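PDB 4WBY: A-adding tRNA nucleotidyltransferase from Aquifex aeolicus, which adds the terminal adenosine to tRNAs ending in CC, using ATP and magnesium to complete the CCA end. Local coordinates for residues W44-A58 with A78-A92. Numbering follows the deposited sequence.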
ATOM      1  N   TRP A  44     -12.259  -8.866  -6.342  1.00 18.16           N
ATOM      2  CA  TRP A  44     -11.909  -9.888  -7.323  1.00 17.85           C
ATOM      3  C   TRP A  44     -10.941 -10.919  -6.781  1.00 19.67           C
ATOM      4  O   TRP A  44     -10.674 -11.924  -7.439  1.00 23.88           O
ATOM      5  CB  TRP A  44     -11.329  -9.240  -8.581  1.00 19.35           C
ATOM      6  CG  TRP A  44     -12.367  -8.473  -9.308  1.00 22.00           C
ATOM      7  CD1 TRP A  44     -12.577  -7.123  -9.263  1.00 25.72           C
ATOM      8  CD2 TRP A  44     -13.391  -9.013 -10.147  1.00 24.74           C
ATOM      9  NE1 TRP A  44     -13.658  -6.790 -10.044  1.00 27.46           N
ATOM     10  CE2 TRP A  44     -14.173  -7.933 -10.600  1.00 27.43           C
ATOM     11  CE3 TRP A  44     -13.712 -10.306 -10.574  1.00 27.14           C
ATOM     12  CZ2 TRP A  44     -15.262  -8.107 -11.453  1.00 28.80           C
ATOM     13  CZ3 TRP A  44     -14.790 -10.477 -11.422  1.00 29.70           C
ATOM     14  CH2 TRP A  44     -15.551  -9.384 -11.854  1.00 29.26           C
ATOM     15  N   ASP A  45     -10.423 -10.661  -5.585  1.00 18.91           N
ATOM     16  CA  ASP A  45      -9.520 -11.570  -4.902  1.00 20.05           C
ATOM     17  C   ASP A  45     -10.272 -12.141  -3.713  1.00 20.37           C
ATOM     18  O   ASP A  45     -10.552 -11.426  -2.751  1.00 26.14           O
ATOM     19  CB  ASP A  45      -8.242 -10.849  -4.446  1.00 24.75           C
ATOM     20  CG  ASP A  45      -7.345 -10.419  -5.605  1.00 32.31           C
ATOM     21  OD1 ASP A  45      -7.785 -10.445  -6.774  1.00 34.95           O
ATOM     22  OD2 ASP A  45      -6.188 -10.037  -5.339  1.00 39.86           O
ATOM     23  N   VAL A  46     -10.631 -13.417  -3.790  1.00 16.25           N
ATOM     24  CA  VAL A  46     -11.448 -14.032  -2.761  1.00 16.50           C
ATOM     25  C   VAL A  46     -10.670 -15.100  -2.013  1.00 15.19           C
ATOM     26  O   VAL A  46     -10.081 -15.998  -2.630  1.00 16.88           O
ATOM     27  CB  VAL A  46     -12.725 -14.656  -3.364  1.00 18.37           C
ATOM     28  CG1 VAL A  46     -13.682 -15.134  -2.270  1.00 17.88           C
ATOM     29  CG2 VAL A  46     -13.423 -13.660  -4.279  1.00 21.66           C
ATOM     30  N   ASP A  47     -10.679 -14.992  -0.683  1.00 15.96           N
ATOM     31  CA  ASP A  47      -9.990 -15.935   0.192  1.00 14.74           C
ATOM     32  C   ASP A  47     -10.991 -16.837   0.893  1.00 13.81           C
ATOM     33  O   ASP A  47     -11.964 -16.353   1.481  1.00 14.38           O
ATOM     34  CB  ASP A  47      -9.145 -15.196   1.232  1.00 17.83           C
ATOM     35  CG  ASP A  47      -8.107 -14.293   0.607  1.00 24.39           C
ATOM     36  OD1 ASP A  47      -7.635 -14.603  -0.509  1.00 25.50           O
ATOM     37  OD2 ASP A  47      -7.759 -13.269   1.243  1.00 28.57           O
ATOM     38  N   PHE A  48     -10.761 -18.142   0.804  1.00 13.44           N
ATOM     39  CA  PHE A  48     -11.588 -19.132   1.489  1.00 14.11           C
ATOM     40  C   PHE A  48     -10.812 -19.853   2.567  1.00 14.78           C
ATOM     41  O   PHE A  48      -9.622 -20.133   2.396  1.00 16.19           O
ATOM     42  CB  PHE A  48     -12.118 -20.195   0.521  1.00 15.24           C
ATOM     43  CG  PHE A  48     -13.109 -19.697  -0.479  1.00 13.62           C
ATOM     44  CD1 PHE A  48     -12.690 -19.191  -1.699  1.00 16.88           C
ATOM     45  CD2 PHE A  48     -14.474 -19.795  -0.229  1.00 15.08           C
ATOM     46  CE1 PHE A  48     -13.609 -18.755  -2.645  1.00 17.49           C
ATOM     47  CE2 PHE A  48     -15.395 -19.364  -1.175  1.00 16.05           C
ATOM     48  CZ  PHE A  48     -14.960 -18.849  -2.386  1.00 16.69           C
ATOM     49  N   VAL A  49     -11.498 -20.200   3.652  1.00 14.72           N
ATOM     50  CA  VAL A  49     -10.959 -21.126   4.633  1.00 15.19           C
ATOM     51  C   VAL A  49     -11.815 -22.379   4.601  1.00 15.09           C
ATOM     52  O   VAL A  49     -13.050 -22.311   4.519  1.00 16.07           O
ATOM     53  CB  VAL A  49     -10.907 -20.520   6.056  1.00 16.87           C
ATOM     54  CG1 VAL A  49     -10.734 -21.606   7.128  1.00 19.01           C
ATOM     55  CG2 VAL A  49      -9.772 -19.526   6.146  1.00 19.61           C
ATOM     56  N   VAL A  50     -11.147 -23.525   4.632  1.00 15.74           N
ATOM     57  CA  VAL A  50     -11.815 -24.811   4.598  1.00 16.69           C
ATOM     58  C   VAL A  50     -11.552 -25.539   5.899  1.00 17.53           C
ATOM     59  O   VAL A  50     -10.410 -25.622   6.343  1.00 17.40           O
ATOM     60  CB  VAL A  50     -11.324 -25.664   3.408  1.00 17.77           C
ATOM     61  CG1 VAL A  50     -12.039 -27.032   3.358  1.00 19.40           C
ATOM     62  CG2 VAL A  50     -11.502 -24.893   2.097  1.00 19.93           C
ATOM     63  N   GLU A  51     -12.607 -26.044   6.526  1.00 17.62           N
ATOM     64  CA  GLU A  51     -12.433 -26.946   7.649  1.00 19.55           C
ATOM     65  C   GLU A  51     -12.228 -28.322   7.047  1.00 23.03           C
ATOM     66  O   GLU A  51     -13.190 -29.032   6.761  1.00 29.25           O
ATOM     67  CB  GLU A  51     -13.635 -26.902   8.597  1.00 19.78           C
ATOM     68  CG  GLU A  51     -13.702 -25.611   9.427  1.00 20.31           C
ATOM     69  CD  GLU A  51     -15.001 -25.452  10.208  1.00 21.27           C
ATOM     70  OE1 GLU A  51     -16.070 -25.824   9.697  1.00 24.67           O
ATOM     71  OE2 GLU A  51     -14.956 -24.951  11.348  1.00 22.26           O
ATOM     72  N   GLY A  52     -10.963 -28.672   6.826  1.00 21.52           N
ATOM     73  CA  GLY A  52     -10.607 -29.868   6.091  1.00 22.88           C
ATOM     74  C   GLY A  52      -9.565 -29.555   5.033  1.00 21.04           C
ATOM     75  O   GLY A  52      -8.941 -28.497   5.061  1.00 20.57           O
ATOM     76  N   ASN A  53      -9.377 -30.475   4.094  1.00 21.42           N
ATOM     77  CA  ASN A  53      -8.296 -30.357   3.124  1.00 21.97           C
ATOM     78  C   ASN A  53      -8.583 -29.339   2.015  1.00 20.51           C
ATOM     79  O   ASN A  53      -9.192 -29.669   0.991  1.00 21.42           O
ATOM     80  CB  ASN A  53      -7.997 -31.730   2.520  1.00 25.39           C
ATOM     81  CG  ASN A  53      -6.668 -31.767   1.793  1.00 28.23           C
ATOM     82  OD1 ASN A  53      -6.253 -30.778   1.193  1.00 28.42           O
ATOM     83  ND2 ASN A  53      -5.992 -32.910   1.845  1.00 30.96           N
ATOM     84  N   ALA A  54      -8.123 -28.110   2.227  1.00 19.61           N
ATOM     85  CA  ALA A  54      -8.338 -27.017   1.278  1.00 17.43           C
ATOM     86  C   ALA A  54      -7.711 -27.282  -0.083  1.00 17.66           C
ATOM     87  O   ALA A  54      -8.253 -26.893  -1.113  1.00 17.71           O
ATOM     88  CB  ALA A  54      -7.792 -25.727   1.844  1.00 17.17           C
ATOM     89  N   ILE A  55      -6.556 -27.928  -0.089  1.00 18.97           N
ATOM     90  CA  ILE A  55      -5.879 -28.205  -1.347  1.00 19.10           C
ATOM     91  C   ILE A  55      -6.707 -29.151  -2.214  1.00 19.78           C
ATOM     92  O   ILE A  55      -6.846 -28.934  -3.418  1.00 19.95           O
ATOM     93  CB  ILE A  55      -4.478 -28.779  -1.103  1.00 20.04           C
ATOM     94  CG1 ILE A  55      -3.609 -27.703  -0.444  1.00 21.58           C
ATOM     95  CG2 ILE A  55      -3.843 -29.257  -2.410  1.00 23.01           C
ATOM     96  CD1 ILE A  55      -2.207 -28.155  -0.069  1.00 24.00           C
ATOM     97  N   GLU A  56      -7.295 -30.179  -1.615  1.00 19.18           N
ATOM     98  CA  GLU A  56      -8.081 -31.103  -2.417  1.00 21.25           C
ATOM     99  C   GLU A  56      -9.369 -30.444  -2.916  1.00 19.59           C
ATOM    100  O   GLU A  56      -9.813 -30.719  -4.029  1.00 19.99           O
ATOM    101  CB  GLU A  56      -8.371 -32.387  -1.640  1.00 25.59           C
ATOM    102  CG  GLU A  56      -7.138 -33.286  -1.489  1.00 31.51           C
ATOM    103  CD  GLU A  56      -6.442 -33.610  -2.819  1.00 36.15           C
ATOM    104  OE1 GLU A  56      -7.129 -33.997  -3.791  1.00 39.64           O
ATOM    105  OE2 GLU A  56      -5.199 -33.484  -2.889  1.00 38.26           O
ATOM    106  N   LEU A  57      -9.954 -29.551  -2.122  1.00 17.69           N
ATOM    107  CA  LEU A  57     -11.133 -28.829  -2.588  1.00 17.02           C
ATOM    108  C   LEU A  57     -10.758 -27.943  -3.787  1.00 16.62           C
ATOM    109  O   LEU A  57     -11.449 -27.931  -4.810  1.00 16.85           O
ATOM    110  CB  LEU A  57     -11.748 -27.990  -1.458  1.00 17.95           C
ATOM    111  CG  LEU A  57     -13.130 -27.388  -1.734  1.00 21.06           C
ATOM    112  CD1 LEU A  57     -13.832 -27.123  -0.426  1.00 23.15           C
ATOM    113  CD2 LEU A  57     -13.063 -26.099  -2.536  1.00 26.12           C
ATOM    114  N   ALA A  58      -9.661 -27.207  -3.651  1.00 15.63           N
ATOM    115  CA  ALA A  58      -9.184 -26.324  -4.714  1.00 14.91           C
ATOM    116  C   ALA A  58      -8.874 -27.101  -5.984  1.00 14.88           C
ATOM    117  O   ALA A  58      -9.189 -26.651  -7.087  1.00 15.49           O
ATOM    118  CB  ALA A  58      -7.940 -25.559  -4.258  1.00 16.22           C
ATOM    119  N   ALA A  78      -3.853 -23.438  -1.405  1.00 16.78           N
ATOM    120  CA  ALA A  78      -3.767 -23.519  -2.862  1.00 16.97           C
ATOM    121  C   ALA A  78      -4.339 -22.260  -3.496  1.00 17.04           C
ATOM    122  O   ALA A  78      -5.245 -21.639  -2.951  1.00 18.25           O
ATOM    123  CB  ALA A  78      -4.496 -24.755  -3.381  1.00 19.06           C
ATOM    124  N   HIS A  79      -3.809 -21.898  -4.655  1.00 17.76           N
ATOM    125  CA  HIS A  79      -4.253 -20.717  -5.381  1.00 19.48           C
ATOM    126  C   HIS A  79      -4.618 -21.085  -6.805  1.00 17.49           C
ATOM    127  O   HIS A  79      -3.979 -21.949  -7.416  1.00 17.77           O
ATOM    128  CB  HIS A  79      -3.164 -19.633  -5.382  1.00 25.35           C
ATOM    129  CG  HIS A  79      -2.744 -19.193  -4.015  1.00 33.89           C
ATOM    130  ND1 HIS A  79      -1.911 -19.943  -3.213  1.00 39.57           N
ATOM    131  CD2 HIS A  79      -3.044 -18.079  -3.306  1.00 38.99           C
ATOM    132  CE1 HIS A  79      -1.711 -19.308  -2.073  1.00 40.93           C
ATOM    133  NE2 HIS A  79      -2.389 -18.174  -2.103  1.00 40.80           N
ATOM    134  N   LEU A  80      -5.667 -20.451  -7.321  1.00 16.15           N
ATOM    135  CA  LEU A  80      -6.045 -20.600  -8.724  1.00 15.62           C
ATOM    136  C   LEU A  80      -6.805 -19.362  -9.167  1.00 15.59           C
ATOM    137  O   LEU A  80      -7.234 -18.552  -8.344  1.00 18.43           O
ATOM    138  CB  LEU A  80      -6.884 -21.863  -8.952  1.00 17.01           C
ATOM    139  CG  LEU A  80      -8.187 -21.934  -8.161  1.00 17.17           C
ATOM    140  CD1 LEU A  80      -9.292 -22.612  -8.954  1.00 23.10           C
ATOM    141  CD2 LEU A  80      -7.957 -22.682  -6.859  1.00 24.31           C
ATOM    142  N   LYS A  81      -6.936 -19.204 -10.475  1.00 17.20           N
ATOM    143  CA  LYS A  81      -7.646 -18.076 -11.045  1.00 17.04           C
ATOM    144  C   LYS A  81      -8.724 -18.612 -11.976  1.00 16.69           C
ATOM    145  O   LYS A  81      -8.462 -19.499 -12.784  1.00 19.20           O
ATOM    146  CB  LYS A  81      -6.682 -17.153 -11.799  1.00 20.38           C
ATOM    147  CG  LYS A  81      -7.310 -15.842 -12.263  1.00 26.52           C
ATOM    148  CD  LYS A  81      -6.278 -14.892 -12.865  1.00 31.45           C
ATOM    149  CE  LYS A  81      -6.913 -13.563 -13.258  1.00 35.61           C
ATOM    150  NZ  LYS A  81      -5.916 -12.583 -13.783  1.00 38.89           N
ATOM    151  N   ILE A  82      -9.935 -18.089 -11.847  1.00 17.04           N
ATOM    152  CA  ILE A  82     -11.020 -18.441 -12.747  1.00 17.87           C
ATOM    153  C   ILE A  82     -11.571 -17.140 -13.324  1.00 18.66           C
ATOM    154  O   ILE A  82     -12.140 -16.325 -12.600  1.00 18.68           O
ATOM    155  CB  ILE A  82     -12.137 -19.237 -12.035  1.00 18.39           C
ATOM    156  CG1 ILE A  82     -11.595 -20.568 -11.510  1.00 20.26           C
ATOM    157  CG2 ILE A  82     -13.282 -19.509 -13.002  1.00 21.83           C
ATOM    158  CD1 ILE A  82     -12.590 -21.346 -10.657  1.00 23.27           C
ATOM    159  N   GLY A  83     -11.384 -16.941 -14.623  1.00 19.33           N
ATOM    160  CA  GLY A  83     -11.724 -15.669 -15.237  1.00 21.87           C
ATOM    161  C   GLY A  83     -10.979 -14.559 -14.511  1.00 22.02           C
ATOM    162  O   GLY A  83      -9.769 -14.638 -14.325  1.00 22.06           O
ATOM    163  N   LYS A  84     -11.706 -13.537 -14.068  1.00 22.72           N
ATOM    164  CA  LYS A  84     -11.094 -12.407 -13.375  1.00 23.01           C
ATOM    165  C   LYS A  84     -10.909 -12.637 -11.872  1.00 19.61           C
ATOM    166  O   LYS A  84     -10.323 -11.800 -11.174  1.00 22.61           O
ATOM    167  CB  LYS A  84     -11.939 -11.149 -13.599  1.00 29.08           C
ATOM    168  CG  LYS A  84     -11.984 -10.691 -15.045  1.00 38.52           C
ATOM    169  CD  LYS A  84     -10.637 -10.144 -15.478  1.00 47.26           C
ATOM    170  CE  LYS A  84     -10.670  -9.655 -16.919  1.00 52.26           C
ATOM    171  NZ  LYS A  84      -9.385  -9.019 -17.311  1.00 53.76           N
ATOM    172  N   LEU A  85     -11.412 -13.759 -11.368  1.00 17.30           N
ATOM    173  CA  LEU A  85     -11.349 -14.059  -9.934  1.00 16.75           C
ATOM    174  C   LEU A  85     -10.068 -14.769  -9.515  1.00 18.63           C
ATOM    175  O   LEU A  85      -9.776 -15.864  -9.992  1.00 21.97           O
ATOM    176  CB  LEU A  85     -12.528 -14.931  -9.521  1.00 18.78           C
ATOM    177  CG  LEU A  85     -13.899 -14.279  -9.519  1.00 23.40           C
ATOM    178  CD1 LEU A  85     -14.949 -15.362  -9.306  1.00 25.48           C
ATOM    179  CD2 LEU A  85     -13.974 -13.230  -8.421  1.00 26.32           C
ATOM    180  N   LYS A  86      -9.325 -14.165  -8.598  1.00 16.60           N
ATOM    181  CA  LYS A  86      -8.168 -14.825  -8.004  1.00 17.12           C
ATOM    182  C   LYS A  86      -8.600 -15.445  -6.690  1.00 17.22           C
ATOM    183  O   LYS A  86      -9.069 -14.737  -5.791  1.00 20.12           O
ATOM    184  CB  LYS A  86      -7.015 -13.842  -7.789  1.00 21.54           C
ATOM    185  CG  LYS A  86      -6.446 -13.321  -9.096  1.00 27.42           C
ATOM    186  CD  LYS A  86      -5.308 -12.339  -8.859  1.00 35.23           C
ATOM    187  CE  LYS A  86      -4.135 -13.014  -8.167  1.00 43.93           C
ATOM    188  NZ  LYS A  86      -2.962 -12.106  -8.031  1.00 48.80           N
ATOM    189  N   LEU A  87      -8.452 -16.761  -6.589  1.00 15.01           N
ATOM    190  CA  LEU A  87      -8.939 -17.511  -5.444  1.00 15.35           C
ATOM    191  C   LEU A  87      -7.810 -18.106  -4.611  1.00 13.87           C
ATOM    192  O   LEU A  87      -6.840 -18.656  -5.141  1.00 17.79           O
ATOM    193  CB  LEU A  87      -9.872 -18.634  -5.911  1.00 16.54           C
ATOM    194  CG  LEU A  87     -10.996 -18.224  -6.861  1.00 16.19           C
ATOM    195  CD1 LEU A  87     -11.716 -19.468  -7.358  1.00 18.85           C
ATOM    196  CD2 LEU A  87     -11.969 -17.248  -6.200  1.00 18.72           C
ATOM    197  N   GLU A  88      -7.952 -18.005  -3.297  1.00 14.50           N
ATOM    198  CA  GLU A  88      -7.070 -18.697  -2.373  1.00 16.02           C
ATOM    199  C   GLU A  88      -7.907 -19.598  -1.481  1.00 15.49           C
ATOM    200  O   GLU A  88      -8.959 -19.182  -0.996  1.00 17.88           O
ATOM    201  CB  GLU A  88      -6.276 -17.714  -1.517  1.00 20.36           C
ATOM    202  CG  GLU A  88      -5.516 -18.403  -0.400  1.00 28.85           C
ATOM    203  CD  GLU A  88      -4.911 -17.429   0.583  1.00 37.13           C
ATOM    204  OE1 GLU A  88      -3.991 -16.689   0.179  1.00 40.34           O
ATOM    205  OE2 GLU A  88      -5.354 -17.404   1.755  1.00 37.51           O
ATOM    206  N   PHE A  89      -7.434 -20.823  -1.271  1.00 14.90           N
ATOM    207  CA  PHE A  89      -8.062 -21.771  -0.363  1.00 15.21           C
ATOM    208  C   PHE A  89      -7.059 -22.169   0.704  1.00 16.40           C
ATOM    209  O   PHE A  89      -5.966 -22.627   0.384  1.00 20.34           O
ATOM    210  CB  PHE A  89      -8.554 -23.008  -1.120  1.00 17.04           C
ATOM    211  CG  PHE A  89      -9.692 -22.723  -2.037  1.00 17.41           C
ATOM    212  CD1 PHE A  89      -9.465 -22.246  -3.318  1.00 17.59           C
ATOM    213  CD2 PHE A  89     -10.997 -22.896  -1.611  1.00 17.46           C
ATOM    214  CE1 PHE A  89     -10.521 -21.963  -4.154  1.00 17.59           C
ATOM    215  CE2 PHE A  89     -12.056 -22.606  -2.443  1.00 17.44           C
ATOM    216  CZ  PHE A  89     -11.818 -22.148  -3.714  1.00 16.20           C
ATOM    217  N   ALA A  90      -7.427 -21.990   1.965  1.00 15.85           N
ATOM    218  CA  ALA A  90      -6.534 -22.297   3.072  1.00 16.56           C
ATOM    219  C   ALA A  90      -7.216 -23.223   4.056  1.00 17.03           C
ATOM    220  O   ALA A  90      -8.401 -23.097   4.320  1.00 18.49           O
ATOM    221  CB  ALA A  90      -6.073 -21.019   3.779  1.00 17.97           C
ATOM    222  N   THR A  91      -6.457 -24.173   4.572  1.00 18.27           N
ATOM    223  CA  THR A  91      -6.939 -25.054   5.621  1.00 18.14           C
ATOM    224  C   THR A  91      -7.032 -24.264   6.926  1.00 18.80           C
ATOM    225  O   THR A  91      -6.108 -23.528   7.273  1.00 20.99           O
ATOM    226  CB  THR A  91      -5.997 -26.269   5.773  1.00 21.80           C
ATOM    227  OG1 THR A  91      -5.938 -26.987   4.531  1.00 25.55           O
ATOM    228  CG2 THR A  91      -6.468 -27.204   6.877  1.00 23.39           C
ATOM    229  N   ALA A  92      -8.144 -24.402   7.644  1.00 17.99           N
ATOM    230  CA  ALA A  92      -8.292 -23.757   8.958  1.00 19.13           C
ATOM    231  C   ALA A  92      -7.150 -24.159   9.877  1.00 21.70           C
ATOM    232  O   ALA A  92      -6.847 -25.341   9.992  1.00 24.00           O
ATOM    233  CB  ALA A  92      -9.630 -24.133   9.595  1.00 20.48           C
TER
HETATM  234  O   HOH W   1      -8.311 -10.866  -9.760  1.00 38.43           O
HETATM  235  O   HOH W   2      -4.070  -9.437  -6.688  1.00 49.06           O
HETATM  236  O   HOH W   3      -7.334 -14.312  -3.378  1.00 26.74           O
HETATM  237  O   HOH W   4      -5.202 -13.945  -0.929  1.00 44.16           O
HETATM  238  O   HOH W   5      -7.769 -17.948   2.913  1.00 24.48           O
HETATM  239  O   HOH W   6      -8.847 -27.641   8.981  1.00 38.05           O
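Phe48 and Phe89 lie side by side on neighbouring parallel strands, 45-51 and 85-91, in the central sheet of the nucleotidyltransferase head domain. The connection between them runs through the helix starting at Ala54 and on to strand 78-82, which pairs antiparallel with 85-91. Seven backbone hydrogen bonds join the parallel strands, from Lys86 N to Trp44 O through Ala92 N to Val50 O.

The helix-covered face is tightly packed. The two phenyl planes are 4° apart but slid, so Phe48 CD1 sits over a face of Phe89, 3.6 Å from CE2. With CG anti to the carbonyl carbon in both (chi1 -68°) and like chi2 values, the rings stay nearly parallel. Leu57 CD2 reaches the same CE2, while the small Ala58 lets the helix come close, its CB 3.6 Å from Ala78 CB. Replacing Phe89 by an alanine is likely to open a gap next to Leu57 and Ala58 and leave Phe48 without the ring alongside it.

The other face is polar and watery. It carries Asp45 and Asp47, whose carboxylates probably bind magnesium. The Asp47 and Glu88 carboxylates stack nearly parallel, OD1 to OE1 4.3 Å. His79 NE2 donates to Glu88 OE1 at 3.2 Å, meeting its anti side 28° out of the carboxylate plane.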